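Local coordinates for vacuolar protein-sorting-associated protein 25 (Homo sapiens, PDB 3HTU) that serves, here through its C-terminal winged-helix domain, in the ESCRT-II complex required for multivesicular body formation and sorting of endosomal cargo, at residues I14-V18 and G75-F79; L30-T34 and L47-L53. One frame throughout, in Å; residues are numbered along the deposited sequence.

Interaction 1 of 2, residues I14-V18 and G75-F79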
# COMPACT_ATOMS: atom_id res chain seq x y z
N ILE A 14 5.16 -7.72 -5.29
CA ILE A 14 3.98 -7.15 -4.66
C ILE A 14 2.73 -7.78 -5.27
O ILE A 14 1.79 -8.13 -4.57
CB ILE A 14 3.92 -5.60 -4.80
CG1 ILE A 14 5.02 -4.94 -3.98
CG2 ILE A 14 2.54 -5.06 -4.36
CD1 ILE A 14 5.47 -3.60 -4.54
N TYR A 15 2.73 -7.91 -6.59
CA TYR A 15 1.53 -8.34 -7.31
C TYR A 15 1.26 -9.81 -7.03
O TYR A 15 0.11 -10.24 -6.97
CB TYR A 15 1.67 -8.08 -8.81
CG TYR A 15 0.41 -8.38 -9.56
CD1 TYR A 15 -0.63 -7.45 -9.62
CD2 TYR A 15 0.23 -9.59 -10.20
CE1 TYR A 15 -1.80 -7.72 -10.28
CE2 TYR A 15 -0.95 -9.88 -10.88
CZ TYR A 15 -1.95 -8.93 -10.92
OH TYR A 15 -3.13 -9.19 -11.59
N GLN A 16 2.33 -10.58 -6.88
CA GLN A 16 2.29 -11.95 -6.42
C GLN A 16 1.56 -12.04 -5.07
O GLN A 16 0.73 -12.91 -4.87
CB GLN A 16 3.72 -12.47 -6.29
CG GLN A 16 4.01 -13.80 -6.93
CD GLN A 16 5.51 -14.09 -7.02
OE1 GLN A 16 6.01 -14.51 -8.07
NE2 GLN A 16 6.23 -13.87 -5.92
N TRP A 17 1.87 -11.12 -4.14
CA TRP A 17 1.30 -11.16 -2.79
C TRP A 17 -0.19 -10.78 -2.77
O TRP A 17 -0.97 -11.35 -2.00
CB TRP A 17 2.08 -10.27 -1.80
CG TRP A 17 1.43 -10.25 -0.47
CD1 TRP A 17 1.57 -11.19 0.52
CD2 TRP A 17 0.45 -9.31 0.01
NE1 TRP A 17 0.77 -10.88 1.59
CE2 TRP A 17 0.08 -9.73 1.31
CE3 TRP A 17 -0.12 -8.15 -0.52
CZ2 TRP A 17 -0.85 -9.02 2.08
CZ3 TRP A 17 -1.04 -7.44 0.25
CH2 TRP A 17 -1.40 -7.89 1.54
N VAL A 18 -0.56 -9.79 -3.58
CA VAL A 18 -1.96 -9.35 -3.67
C VAL A 18 -2.83 -10.50 -4.17
O VAL A 18 -3.94 -10.70 -3.69
CB VAL A 18 -2.13 -8.11 -4.58
CG1 VAL A 18 -3.60 -7.71 -4.69
CG2 VAL A 18 -1.29 -6.93 -4.07
N GLY A 75 -3.12 5.81 -2.56
CA GLY A 75 -2.99 4.37 -2.59
C GLY A 75 -3.04 3.81 -3.98
O GLY A 75 -2.69 4.49 -4.94
N VAL A 76 -3.46 2.55 -4.07
CA VAL A 76 -3.33 1.81 -5.30
C VAL A 76 -4.46 0.77 -5.39
O VAL A 76 -4.87 0.20 -4.37
CB VAL A 76 -1.89 1.22 -5.46
CG1 VAL A 76 -1.55 0.26 -4.33
CG2 VAL A 76 -1.69 0.54 -6.81
N LYS A 77 -5.01 0.60 -6.59
CA LYS A 77 -5.92 -0.53 -6.84
C LYS A 77 -5.24 -1.51 -7.76
O LYS A 77 -4.68 -1.13 -8.77
CB LYS A 77 -7.25 -0.06 -7.43
CG LYS A 77 -8.28 -1.18 -7.71
CD LYS A 77 -9.66 -0.57 -7.98
CE LYS A 77 -10.72 -1.61 -8.38
NZ LYS A 77 -12.03 -0.93 -8.70
N PHE A 78 -5.33 -2.79 -7.42
CA PHE A 78 -4.78 -3.86 -8.26
C PHE A 78 -5.88 -4.52 -9.06
O PHE A 78 -7.02 -4.61 -8.61
CB PHE A 78 -4.04 -4.89 -7.42
CG PHE A 78 -2.85 -4.33 -6.68
CD1 PHE A 78 -2.98 -3.85 -5.38
CD2 PHE A 78 -1.60 -4.27 -7.31
CE1 PHE A 78 -1.88 -3.33 -4.70
CE2 PHE A 78 -0.49 -3.74 -6.63
CZ PHE A 78 -0.64 -3.27 -5.34
N PHE A 79 -5.52 -4.96 -10.25
CA PHE A 79 -6.45 -5.59 -11.20
C PHE A 79 -5.89 -6.94 -11.58
O PHE A 79 -6.57 -7.82 -12.08
CB PHE A 79 -6.63 -4.70 -12.44
CG PHE A 79 -7.09 -3.32 -12.11
CD1 PHE A 79 -6.18 -2.26 -12.03
CD2 PHE A 79 -8.44 -3.06 -11.85
CE1 PHE A 79 -6.59 -0.97 -11.72
CE2 PHE A 79 -8.86 -1.77 -11.52
CZ PHE A 79 -7.91 -0.72 -11.45
OXT PHE A 79 -4.73 -7.24 -11.38

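Interaction 2 of 2, residues L30-T34 and L47-L53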
# COMPACT_ATOMS: atom_id res chain seq x y z
N LEU A 30 -0.68 3.14 0.13
CA LEU A 30 0.73 2.87 -0.05
C LEU A 30 1.37 2.46 1.29
O LEU A 30 2.15 1.51 1.35
CB LEU A 30 1.45 4.09 -0.62
CG LEU A 30 1.10 4.60 -2.01
CD1 LEU A 30 2.37 5.22 -2.65
CD2 LEU A 30 0.53 3.53 -2.90
N TYR A 31 0.99 3.16 2.36
CA TYR A 31 1.54 2.84 3.70
C TYR A 31 1.33 1.39 4.09
O TYR A 31 2.27 0.73 4.51
CB TYR A 31 0.96 3.76 4.77
CG TYR A 31 1.48 3.51 6.18
CD1 TYR A 31 2.70 4.03 6.59
CD2 TYR A 31 0.74 2.76 7.08
CE1 TYR A 31 3.18 3.81 7.91
CE2 TYR A 31 1.20 2.52 8.38
CZ TYR A 31 2.42 3.05 8.79
OH TYR A 31 2.86 2.80 10.08
N GLU A 32 0.10 0.88 3.96
CA GLU A 32 -0.19 -0.47 4.46
C GLU A 32 0.50 -1.58 3.69
O GLU A 32 0.71 -2.66 4.24
CB GLU A 32 -1.70 -0.73 4.56
CG GLU A 32 -2.36 -1.12 3.24
CD GLU A 32 -3.82 -1.34 3.41
OE1 GLU A 32 -4.60 -0.61 2.79
OE2 GLU A 32 -4.19 -2.19 4.23
N LEU A 33 0.86 -1.32 2.44
CA LEU A 33 1.66 -2.28 1.67
C LEU A 33 3.04 -2.48 2.26
O LEU A 33 3.58 -3.58 2.19
CB LEU A 33 1.79 -1.88 0.19
CG LEU A 33 0.60 -2.20 -0.73
CD1 LEU A 33 0.81 -1.65 -2.16
CD2 LEU A 33 0.27 -3.69 -0.79
N THR A 34 3.62 -1.42 2.81
CA THR A 34 4.99 -1.50 3.33
C THR A 34 5.10 -1.53 4.86
O THR A 34 6.10 -2.01 5.40
CB THR A 34 5.87 -0.37 2.78
OG1 THR A 34 5.24 0.90 3.01
CG2 THR A 34 6.12 -0.60 1.27
N LEU A 47 9.99 -1.43 2.52
CA LEU A 47 10.34 -0.78 1.24
C LEU A 47 9.96 0.70 1.31
O LEU A 47 8.87 1.03 1.77
CB LEU A 47 9.59 -1.44 0.08
CG LEU A 47 10.24 -1.70 -1.29
CD1 LEU A 47 9.23 -1.47 -2.41
CD2 LEU A 47 11.51 -0.91 -1.54
N ASP A 48 10.88 1.57 0.87
CA ASP A 48 10.67 3.01 0.88
C ASP A 48 9.55 3.42 -0.11
O ASP A 48 9.34 2.73 -1.11
CB ASP A 48 11.98 3.74 0.55
CG ASP A 48 12.55 3.37 -0.82
OD1 ASP A 48 13.05 2.25 -1.00
OD2 ASP A 48 12.49 4.22 -1.75
N GLU A 49 8.85 4.53 0.16
CA GLU A 49 7.74 4.97 -0.70
C GLU A 49 8.21 5.21 -2.13
O GLU A 49 7.51 4.86 -3.09
CB GLU A 49 7.03 6.24 -0.19
CG GLU A 49 5.55 6.37 -0.67
CD GLU A 49 5.17 7.74 -1.27
OE1 GLU A 49 3.96 8.05 -1.30
OE2 GLU A 49 6.07 8.50 -1.72
N ALA A 50 9.39 5.81 -2.26
CA ALA A 50 9.92 6.19 -3.57
C ALA A 50 10.06 4.99 -4.50
O ALA A 50 9.66 5.05 -5.66
CB ALA A 50 11.25 6.92 -3.43
N THR A 51 10.63 3.90 -3.98
CA THR A 51 10.86 2.69 -4.75
C THR A 51 9.54 1.93 -4.96
O THR A 51 9.33 1.35 -6.02
CB THR A 51 11.90 1.79 -4.07
OG1 THR A 51 13.14 2.51 -3.90
CG2 THR A 51 12.18 0.54 -4.91
N LEU A 52 8.67 1.96 -3.95
CA LEU A 52 7.34 1.38 -4.02
C LEU A 52 6.52 2.01 -5.15
O LEU A 52 5.84 1.31 -5.88
CB LEU A 52 6.61 1.56 -2.69
CG LEU A 52 5.14 1.15 -2.63
CD1 LEU A 52 5.03 -0.37 -2.69
CD2 LEU A 52 4.44 1.72 -1.39
N LEU A 53 6.56 3.34 -5.26
CA LEU A 53 5.88 4.01 -6.36
C LEU A 53 6.39 3.62 -7.75
O LEU A 53 5.59 3.47 -8.68
CB LEU A 53 5.89 5.52 -6.19
CG LEU A 53 4.66 6.03 -5.45
CD1 LEU A 53 4.87 7.45 -5.01
CD2 LEU A 53 3.36 5.86 -6.27
O HOH W 1 6.92 2.66 1.86

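Interaction 1 of 2, residues I14-V18 and G75-F79
Phe78 carries most of the contact between the last strand of this winged-helix domain, 75-78, and the first helix, 7-19. Strand and helix axes pass 10.7 Å apart at 65°, and the benzyl group fills the gap between them. Followed outward, Phe78 CB already meets the helix, lying beside CG1 of Val18. CG turns to the side of the backbone N, chi1 -63°, and sends the ring in over Val18. There Val18 CG2 sits over the ring centre in a CH-pi contact, 3.7 Å from the Phe78 centroid and 12° off the ring normal. CD1 and CE1 of Phe78 lie nearest to that methyl, whereas CD2 on the other flank touches the edge of Tyr15, the two side chains sliding past each other in opposite directions. At the far end, Phe78 CZ and CE2 reach Ile14 CG2, the closer pair being Phe78 CZ to Ile14 CG2 at 3.8 Å, with the two side chains crossing at about a right angle. On the opposite face Val76 CG2 sits toward the rim, so the aromatic group is held between helix and strand; Leu33 of helix 30-35 also touches it.

Polar closure comes from the chain end. Tyr15 has CG anti to its backbone N, which carries the phenol past the end of the strand. Its hydroxyl donates to the C-terminal carboxylate, a hydrogen bond of 2.5 Å from Tyr15 OH to Phe79 OXT, with OXT lying in the plane of the phenol ring at its edge.

Interaction 2 of 2, residues L30-T34 and L47-L53
Helix-to-helix packing, mostly apolar and edged by one water bridge, joins the short helix 30-35 to the start of helix 49-61 within the helical part of the winged-helix fold. The short segments run at 102° to each other, close to perpendicular, with 10.7 Å between axes. Leu52 is the side chain that helix 49-61 pushes into the crossing. Its CG is anti to the backbone N, chi1 174°, and from there Leu52 CD2 rests against Leu30 CB. Leu52 CD2 also lies 3.6 Å from the carbonyl oxygen Leu30 O. CD2 of Leu52 touches the Thr34 methyl CG2 as well, one turn further along; Leu52 CD1 looks toward Leu33 CD1, a looser approach at 4.4 Å. Leu30 CD1 lies between residues one turn apart on the other helix, Leu53 and Glu49, and fits against Leu53 CG at 3.7 Å. Glu49 bends at chi2, bringing its CG and OE1 beside that same methyl, while OE1 makes a salt bridge to Arg74.

Where the chain enters helix 49-61, Asp48 is the N-cap. Asp48 OD2 takes two donors of Thr51: the backbone N at 2.9 Å, approaching from 54° out of the carboxylate plane, and the hydroxyl OG1 on the syn lone pair. These two bonds anchor Thr51 in the first turn, from which Glu49, Leu52 and Leu53 project.

At the other edge Thr34 CG2 lies close to Leu47 CB and Leu47 O. Water 1 spans the two residues, 2.7 Å from Thr34 OG1 and giving a proton to Leu47 O at 2.5 Å.

Overall arrangement
The two contacts have centres about 12 Å apart and belong to one continuous hydrophobic core of the winged-helix domain. Along the chain the order is 14-18, 30-34, 47-53, 75-79, so the segments of interaction 2 fall between those of interaction 1. They meet directly: Leu33 CD1 packs on Val76 CG1 and Phe78 CZ, Ile14 CD1 on Leu52 CD1, and Leu30 CD2 on Gly75 CA. With Leu56 of helix 49-61 also touching Val76, three helices are tied to the central strand of the antiparallel sheet. Lys77 on that strand and Glu32 on helix 30-35 each pair with a charged side chain of another protein's chain, so parts of both elements also face the partner.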